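Local coordinates for protein 4-hydroxybutyrate coenzyme A transferase (Shewanella oneidensis, PDB 2OAS) that probably transfers coenzyme A between acetyl-CoA and short carboxylic acids such as 4-hydroxybutyrate, as a member of the acetyl-CoA hydrolase/transferase family, at residues 11-16 against 32-37; 50-55 against 79-84; 73-78 against 101-106. One frame throughout, in Å; residues are numbered along the deposited sequence.

Contact 1: residues 11-16 against 32-37; sequences EAVSLI and KVLLDA
V13, A37, L34 and A12 form a small apolar seam between helix 9-13 and helix 32-41, and V13 carries most of it. Its CG1 lies opposite the backbone N (chi1 178°), which leaves the other branch, CG2, to reach the second helix. CG2 sits 3.8 Å from A37 CB, a contact of two methyl groups, and 4.3 Å from L34 CG. A12 adds a looser touch, its CB 4.5 Å from L34 CD1. The side chain of L34 thus reaches over to both A12 and V13.

One approach mixes apolar and polar atoms: V13 CG2 comes within 3.5 Å of L34 O, a carbonyl that already accepts a weak bond from A37 N.

Polar bonds lie off the seam. On helix 32-41, K32 NZ forms a salt bridge of 2.6 Å with D36 OD2, entering on the syn side and 16° out of the carboxylate plane; D36 OD1 is held by S60. On the other segment, I16 N bonds V13 O at 2.9 Å and closes a type I turn.

I16 and L34 both rest on I147 of strand 145-150. The seam thus joins the helices that precede and follow strand 21-24, both packed against the parallel sheet of a Rossmann-like alpha/beta domain.

Contact 2: residues 50-55 against 79-84; sequences LLQLHT and VPTRPL
Torsions aim two pairs, Q52 with T81 and T55 with P80, at each other. In Q52, CG lies between the backbone N and the carbonyl carbon (chi1 79°), and the chain then runs out extended from the end of strand 48-52 toward the opposing loop. T55 turns OG1 opposite its backbone N (chi1 -176°), which leaves CG2 as the branch facing P80.

Q52 and T81 come from opposite directions: the amide nitrogen NE2 stops 3.6 Å from the methyl CG2 of T81. G78 N bonds T81 OG1, while CG2 faces the glutamine. T55 CG2 meets the proline ring at an oblique angle, 3.7 Å from P80 CG. The T55 hydroxyl is paired with that of T30.

At the outer side, H54 NE2 and R82 NH2 stand 4.7 Å apart without bonding. V79 N lies 3.7 Å above one face of the R82 guanidinium, and Y326 takes both a bond from R82 NE, through its carbonyl, and a cation-pi contact. T81 is about 8 Å, side chain to side chain, from the CoA-binding S327.

Both threonines therefore spend their hydroxyls within the surrounding loops and present methyls to the other segment. The end of strand 48-52 and the loop after it meet the loop before helix 82-86 by van der Waals contacts, with no hydrogen bond or salt bridge between the segments.

Contact 3: residues 73-78 against 101-106; sequences RCFFGG and PKLFRS
F75 and L103 are the residues whose backbones come nearest, CA to CA 11.4 Å, so long side chains must bridge the space between the end of strand 70-74 and helix 100-105. Here the loop at a strand's C-terminal end packs on a helix of a Rossmann-like alpha/beta domain: the helix belongs to the connection that leads from edge strand 91-92 back to strand 113-118 in the middle of the parallel sheet.

F75 does the bridging. Its CG stands opposite the carbonyl carbon (chi1 -71°), which sends the ring away from the strand and toward the helix. The far end of the ring reaches two neighbouring residues there, L103 and F104, and both side chains cross F75 at a slant. CZ lies 4.0 Å from L103 CD2. L51, whose CD2 reaches the same CZ, and L53 also pack on the ring. F104 in turn makes an edge-to-face contact with W23, which extends the apolar cluster to strand 21-24.

The second subunit lies close by. R73 forms a salt bridge with E399 of that subunit, K102 bonds the carbonyl of G340 there, and L103 packs on G394 of the same subunit. Just beyond F75 the chain enters the coenzyme A pocket: F76 touches the bound coenzyme A, and G77 pairs through its backbone with the CoA-binding S327. Back at the helix, the second touch of the F75 ring is made by CE1, 4.1 Å from F104 CZ.

Overall arrangement
All three contacts are buried and belong to one parallel sheet with its helices, yet they differ in place. Contact 1 is the most peripheral, its centre about 25 Å from the centre of the chain, against about 13 Å for the other two, and joins helix to helix. Contacts 2 and 3 share neighbouring strands 48-52 and 70-74, tied by backbone bonds such as L50 O to R73 N at 2.9 Å; their segments alternate along the chain. Contact 1 is aliphatic; contact 3 sets a phenylalanine ring on a leucine and a second ring; contact 2 sets one methyl against an amide, another against a proline ring. Contact 3 alone borders the second subunit.

Contact 1: residues 11-16 against 32-37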
# COMPACT_ATOMS: atom_id res chain seq x y z
N GLU A 11 21.30 -1.56 38.47
CA GLU A 11 20.41 -0.88 39.40
C GLU A 11 19.24 -0.24 38.66
O GLU A 11 18.10 -0.24 39.13
CB GLU A 11 21.19 0.17 40.17
CG GLU A 11 20.39 0.84 41.24
CD GLU A 11 21.22 1.82 42.03
OE1 GLU A 11 20.62 2.62 42.79
OE2 GLU A 11 22.47 1.80 41.91
N ALA A 12 19.51 0.27 37.47
CA ALA A 12 18.49 0.90 36.66
C ALA A 12 17.52 -0.14 36.13
O ALA A 12 16.30 0.04 36.18
CB ALA A 12 19.14 1.64 35.49
N VAL A 13 18.05 -1.24 35.62
CA VAL A 13 17.22 -2.28 35.07
C VAL A 13 16.37 -2.99 36.12
O VAL A 13 15.33 -3.55 35.82
CB VAL A 13 18.07 -3.30 34.33
CG1 VAL A 13 17.21 -4.41 33.80
CG2 VAL A 13 18.78 -2.63 33.20
N SER A 14 16.83 -2.95 37.37
CA SER A 14 16.13 -3.61 38.47
C SER A 14 14.64 -3.30 38.58
O SER A 14 13.86 -4.16 38.95
CB SER A 14 16.81 -3.28 39.79
OG SER A 14 18.02 -4.01 39.88
N LEU A 15 14.27 -2.06 38.29
CA LEU A 15 12.86 -1.66 38.37
C LEU A 15 11.99 -2.56 37.49
O LEU A 15 10.83 -2.78 37.80
CB LEU A 15 12.69 -0.20 37.97
CG LEU A 15 13.18 0.88 38.95
CD1 LEU A 15 14.66 0.69 39.24
CD2 LEU A 15 12.93 2.26 38.35
N ILE A 16 12.55 -3.07 36.40
CA ILE A 16 11.76 -3.94 35.53
C ILE A 16 11.32 -5.15 36.34
O ILE A 16 12.13 -5.77 37.03
CB ILE A 16 12.57 -4.41 34.31
CG1 ILE A 16 13.00 -3.19 33.47
CG2 ILE A 16 11.74 -5.39 33.48
CD1 ILE A 16 13.77 -3.51 32.21
N LYS A 32 22.55 -0.55 24.55
CA LYS A 32 23.39 -1.70 24.84
C LYS A 32 23.80 -1.78 26.31
O LYS A 32 23.74 -2.85 26.93
CB LYS A 32 24.65 -1.65 23.96
CG LYS A 32 25.49 -2.92 24.03
CD LYS A 32 26.77 -2.80 23.21
CE LYS A 32 27.58 -4.07 23.32
NZ LYS A 32 27.82 -4.40 24.75
N VAL A 33 24.23 -0.66 26.88
CA VAL A 33 24.66 -0.62 28.27
C VAL A 33 23.57 -1.13 29.20
O VAL A 33 23.85 -1.86 30.15
CB VAL A 33 25.01 0.82 28.71
CG1 VAL A 33 25.45 0.83 30.15
CG2 VAL A 33 26.10 1.38 27.83
N LEU A 34 22.34 -0.75 28.92
CA LEU A 34 21.21 -1.16 29.74
C LEU A 34 20.74 -2.55 29.36
O LEU A 34 20.40 -3.34 30.23
CB LEU A 34 20.05 -0.17 29.58
CG LEU A 34 19.73 0.77 30.75
CD1 LEU A 34 20.99 1.23 31.45
CD2 LEU A 34 18.91 1.98 30.22
N LEU A 35 20.73 -2.85 28.07
CA LEU A 35 20.27 -4.15 27.63
C LEU A 35 21.20 -5.27 28.11
O LEU A 35 20.76 -6.38 28.33
CB LEU A 35 20.11 -4.17 26.09
CG LEU A 35 18.94 -3.37 25.45
CD1 LEU A 35 19.02 -3.50 23.95
CD2 LEU A 35 17.58 -3.85 25.93
N ASP A 36 22.49 -4.97 28.28
CA ASP A 36 23.41 -6.00 28.77
C ASP A 36 23.12 -6.26 30.23
O ASP A 36 23.25 -7.39 30.70
CB ASP A 36 24.88 -5.58 28.60
CG ASP A 36 25.36 -5.72 27.15
OD1 ASP A 36 24.62 -6.27 26.32
OD2 ASP A 36 26.49 -5.28 26.86
N ALA A 37 22.71 -5.23 30.96
CA ALA A 37 22.40 -5.44 32.37
C ALA A 37 21.11 -6.25 32.49
O ALA A 37 20.92 -7.01 33.44
CB ALA A 37 22.26 -4.11 33.08

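Contact 2: residues 50-55 against 79-84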
# COMPACT_ATOMS: atom_id res chain seq x y z
N LEU A 50 9.75 -8.13 24.81
CA LEU A 50 10.50 -6.96 24.39
C LEU A 50 10.17 -6.57 22.95
O LEU A 50 10.61 -7.24 22.01
CB LEU A 50 11.99 -7.22 24.54
CG LEU A 50 12.98 -6.08 24.29
CD1 LEU A 50 14.30 -6.45 24.90
CD2 LEU A 50 13.15 -5.83 22.81
N LEU A 51 9.41 -5.48 22.81
CA LEU A 51 9.02 -4.95 21.50
C LEU A 51 10.21 -4.17 20.95
O LEU A 51 10.93 -3.53 21.71
CB LEU A 51 7.80 -4.02 21.65
CG LEU A 51 6.43 -4.65 21.93
CD1 LEU A 51 5.41 -3.58 22.31
CD2 LEU A 51 5.99 -5.39 20.70
N GLN A 52 10.41 -4.22 19.64
CA GLN A 52 11.56 -3.54 19.05
C GLN A 52 11.50 -3.43 17.53
O GLN A 52 10.59 -3.94 16.87
CB GLN A 52 12.84 -4.31 19.41
CG GLN A 52 13.05 -5.56 18.54
CD GLN A 52 13.96 -6.61 19.17
OE1 GLN A 52 13.61 -7.24 20.17
NE2 GLN A 52 15.14 -6.82 18.58
N LEU A 53 12.50 -2.76 17.00
CA LEU A 53 12.65 -2.59 15.56
C LEU A 53 14.04 -3.17 15.33
O LEU A 53 14.48 -4.05 16.08
CB LEU A 53 12.61 -1.10 15.19
CG LEU A 53 11.27 -0.45 14.80
CD1 LEU A 53 10.11 -0.98 15.61
CD2 LEU A 53 11.39 1.05 15.00
N HIS A 54 14.74 -2.69 14.32
CA HIS A 54 16.08 -3.17 14.04
C HIS A 54 16.96 -2.75 15.22
O HIS A 54 16.98 -1.58 15.61
CB HIS A 54 16.58 -2.57 12.72
CG HIS A 54 17.89 -3.13 12.25
ND1 HIS A 54 19.08 -2.88 12.89
CD2 HIS A 54 18.18 -3.98 11.24
CE1 HIS A 54 20.05 -3.55 12.30
NE2 HIS A 54 19.53 -4.23 11.29
N THR A 55 17.68 -3.70 15.82
CA THR A 55 18.53 -3.37 16.95
C THR A 55 20.01 -3.58 16.63
O THR A 55 20.35 -4.32 15.71
CB THR A 55 18.16 -4.22 18.18
OG1 THR A 55 18.95 -3.80 19.29
CG2 THR A 55 18.42 -5.70 17.92
N VAL A 79 20.05 -8.87 12.85
CA VAL A 79 21.06 -9.92 12.94
C VAL A 79 20.90 -10.84 14.16
O VAL A 79 20.95 -12.06 14.02
CB VAL A 79 22.49 -9.32 12.97
CG1 VAL A 79 23.52 -10.43 13.09
CG2 VAL A 79 22.74 -8.49 11.72
N PRO A 80 20.70 -10.27 15.35
CA PRO A 80 20.53 -11.08 16.56
C PRO A 80 19.16 -11.74 16.73
O PRO A 80 18.98 -12.57 17.61
CB PRO A 80 20.81 -10.08 17.68
CG PRO A 80 20.18 -8.83 17.13
CD PRO A 80 20.69 -8.83 15.69
N THR A 81 18.20 -11.37 15.89
CA THR A 81 16.87 -11.94 16.01
C THR A 81 16.49 -12.93 14.92
O THR A 81 15.66 -13.80 15.15
CB THR A 81 15.82 -10.83 16.08
OG1 THR A 81 16.05 -9.90 15.02
CG2 THR A 81 15.89 -10.10 17.42
N ARG A 82 17.09 -12.81 13.74
CA ARG A 82 16.78 -13.71 12.62
C ARG A 82 16.81 -15.18 12.99
O ARG A 82 15.87 -15.93 12.70
CB ARG A 82 17.75 -13.48 11.46
CG ARG A 82 17.51 -12.19 10.70
CD ARG A 82 18.67 -11.85 9.77
NE ARG A 82 18.71 -10.41 9.54
CZ ARG A 82 19.80 -9.72 9.25
NH1 ARG A 82 20.97 -10.34 9.14
NH2 ARG A 82 19.72 -8.40 9.09
N PRO A 83 17.90 -15.64 13.63
CA PRO A 83 17.96 -17.05 14.00
C PRO A 83 16.84 -17.45 14.95
O PRO A 83 16.35 -18.58 14.92
CB PRO A 83 19.34 -17.17 14.64
CG PRO A 83 19.52 -15.81 15.26
CD PRO A 83 19.06 -14.91 14.16
N LEU A 84 16.43 -16.51 15.80
CA LEU A 84 15.37 -16.77 16.75
C LEU A 84 14.00 -16.78 16.05
O LEU A 84 13.14 -17.59 16.37
CB LEU A 84 15.38 -15.74 17.88
CG LEU A 84 16.15 -16.09 19.17
CD1 LEU A 84 17.57 -16.51 18.85
CD2 LEU A 84 16.14 -14.88 20.10

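Contact 3: residues 73-78 against 101-106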
# COMPACT_ATOMS: atom_id res chain seq x y z
N ARG A 73 9.76 -9.52 20.46
CA ARG A 73 8.58 -9.26 19.61
C ARG A 73 9.05 -8.21 18.61
O ARG A 73 9.10 -7.02 18.92
CB ARG A 73 7.41 -8.73 20.43
CG ARG A 73 6.07 -8.75 19.71
CD ARG A 73 4.93 -8.44 20.68
NE ARG A 73 3.62 -8.35 20.05
CZ ARG A 73 2.87 -9.39 19.69
NH1 ARG A 73 3.31 -10.63 19.89
NH2 ARG A 73 1.67 -9.19 19.16
N CYS A 74 9.39 -8.65 17.41
CA CYS A 74 9.93 -7.76 16.39
C CYS A 74 9.00 -7.19 15.34
O CYS A 74 8.26 -7.92 14.68
CB CYS A 74 11.06 -8.47 15.67
SG CYS A 74 12.26 -9.23 16.74
N PHE A 75 9.08 -5.87 15.18
CA PHE A 75 8.32 -5.17 14.17
C PHE A 75 9.24 -5.14 12.96
O PHE A 75 8.83 -4.82 11.85
CB PHE A 75 8.01 -3.74 14.63
CG PHE A 75 7.01 -3.68 15.73
CD1 PHE A 75 7.25 -2.93 16.87
CD2 PHE A 75 5.80 -4.37 15.62
CE1 PHE A 75 6.31 -2.87 17.89
CE2 PHE A 75 4.86 -4.32 16.64
CZ PHE A 75 5.12 -3.57 17.78
N PHE A 76 10.50 -5.49 13.19
CA PHE A 76 11.50 -5.51 12.14
C PHE A 76 12.64 -6.37 12.65
O PHE A 76 13.16 -6.11 13.73
CB PHE A 76 12.02 -4.11 11.88
CG PHE A 76 12.73 -3.95 10.58
CD1 PHE A 76 12.07 -3.40 9.49
CD2 PHE A 76 14.07 -4.31 10.46
CE1 PHE A 76 12.74 -3.19 8.29
CE2 PHE A 76 14.76 -4.11 9.26
CZ PHE A 76 14.09 -3.54 8.17
N GLY A 77 13.02 -7.37 11.88
CA GLY A 77 14.10 -8.25 12.31
C GLY A 77 15.51 -7.72 12.11
O GLY A 77 15.76 -6.80 11.31
N GLY A 78 16.44 -8.31 12.84
CA GLY A 78 17.83 -7.93 12.75
C GLY A 78 18.75 -9.13 12.86
O GLY A 78 18.30 -10.28 12.95
N PRO A 101 3.79 4.14 15.89
CA PRO A 101 3.45 5.18 16.87
C PRO A 101 1.96 5.16 17.20
O PRO A 101 1.57 5.36 18.35
CB PRO A 101 3.84 6.47 16.16
CG PRO A 101 5.00 6.05 15.35
CD PRO A 101 4.51 4.73 14.75
N LYS A 102 1.15 4.90 16.18
CA LYS A 102 -0.30 4.84 16.35
C LYS A 102 -0.73 3.64 17.20
O LYS A 102 -1.68 3.74 17.99
CB LYS A 102 -1.00 4.79 14.99
CG LYS A 102 -2.49 4.47 15.08
CD LYS A 102 -2.94 3.46 13.99
CE LYS A 102 -4.36 2.93 14.28
NZ LYS A 102 -4.96 2.04 13.22
N LEU A 103 -0.05 2.51 17.03
CA LEU A 103 -0.36 1.29 17.78
C LEU A 103 -0.14 1.57 19.26
O LEU A 103 -0.85 1.05 20.13
CB LEU A 103 0.55 0.14 17.34
CG LEU A 103 0.17 -1.27 17.78
CD1 LEU A 103 -1.04 -1.73 16.98
CD2 LEU A 103 1.31 -2.24 17.55
N PHE A 104 0.86 2.39 19.56
CA PHE A 104 1.15 2.72 20.94
C PHE A 104 0.17 3.75 21.44
O PHE A 104 -0.50 3.54 22.45
CB PHE A 104 2.58 3.25 21.10
CG PHE A 104 3.64 2.26 20.78
CD1 PHE A 104 3.38 0.89 20.80
CD2 PHE A 104 4.93 2.69 20.46
CE1 PHE A 104 4.37 -0.04 20.51
CE2 PHE A 104 5.94 1.77 20.18
CZ PHE A 104 5.66 0.40 20.20
N ARG A 105 0.07 4.87 20.73
CA ARG A 105 -0.83 5.94 21.15
C ARG A 105 -2.30 5.54 21.26
O ARG A 105 -2.99 5.98 22.18
CB ARG A 105 -0.67 7.15 20.22
CG ARG A 105 0.54 8.00 20.59
CD ARG A 105 1.20 8.68 19.40
NE ARG A 105 2.36 9.45 19.84
CZ ARG A 105 3.29 9.96 19.05
NH1 ARG A 105 3.22 9.80 17.73
NH2 ARG A 105 4.29 10.64 19.58
N SER A 106 -2.78 4.72 20.33
CA SER A 106 -4.17 4.26 20.33
C SER A 106 -4.40 3.32 21.51
O SER A 106 -5.53 2.90 21.76
CB SER A 106 -4.49 3.51 19.05
OG SER A 106 -3.80 2.27 19.02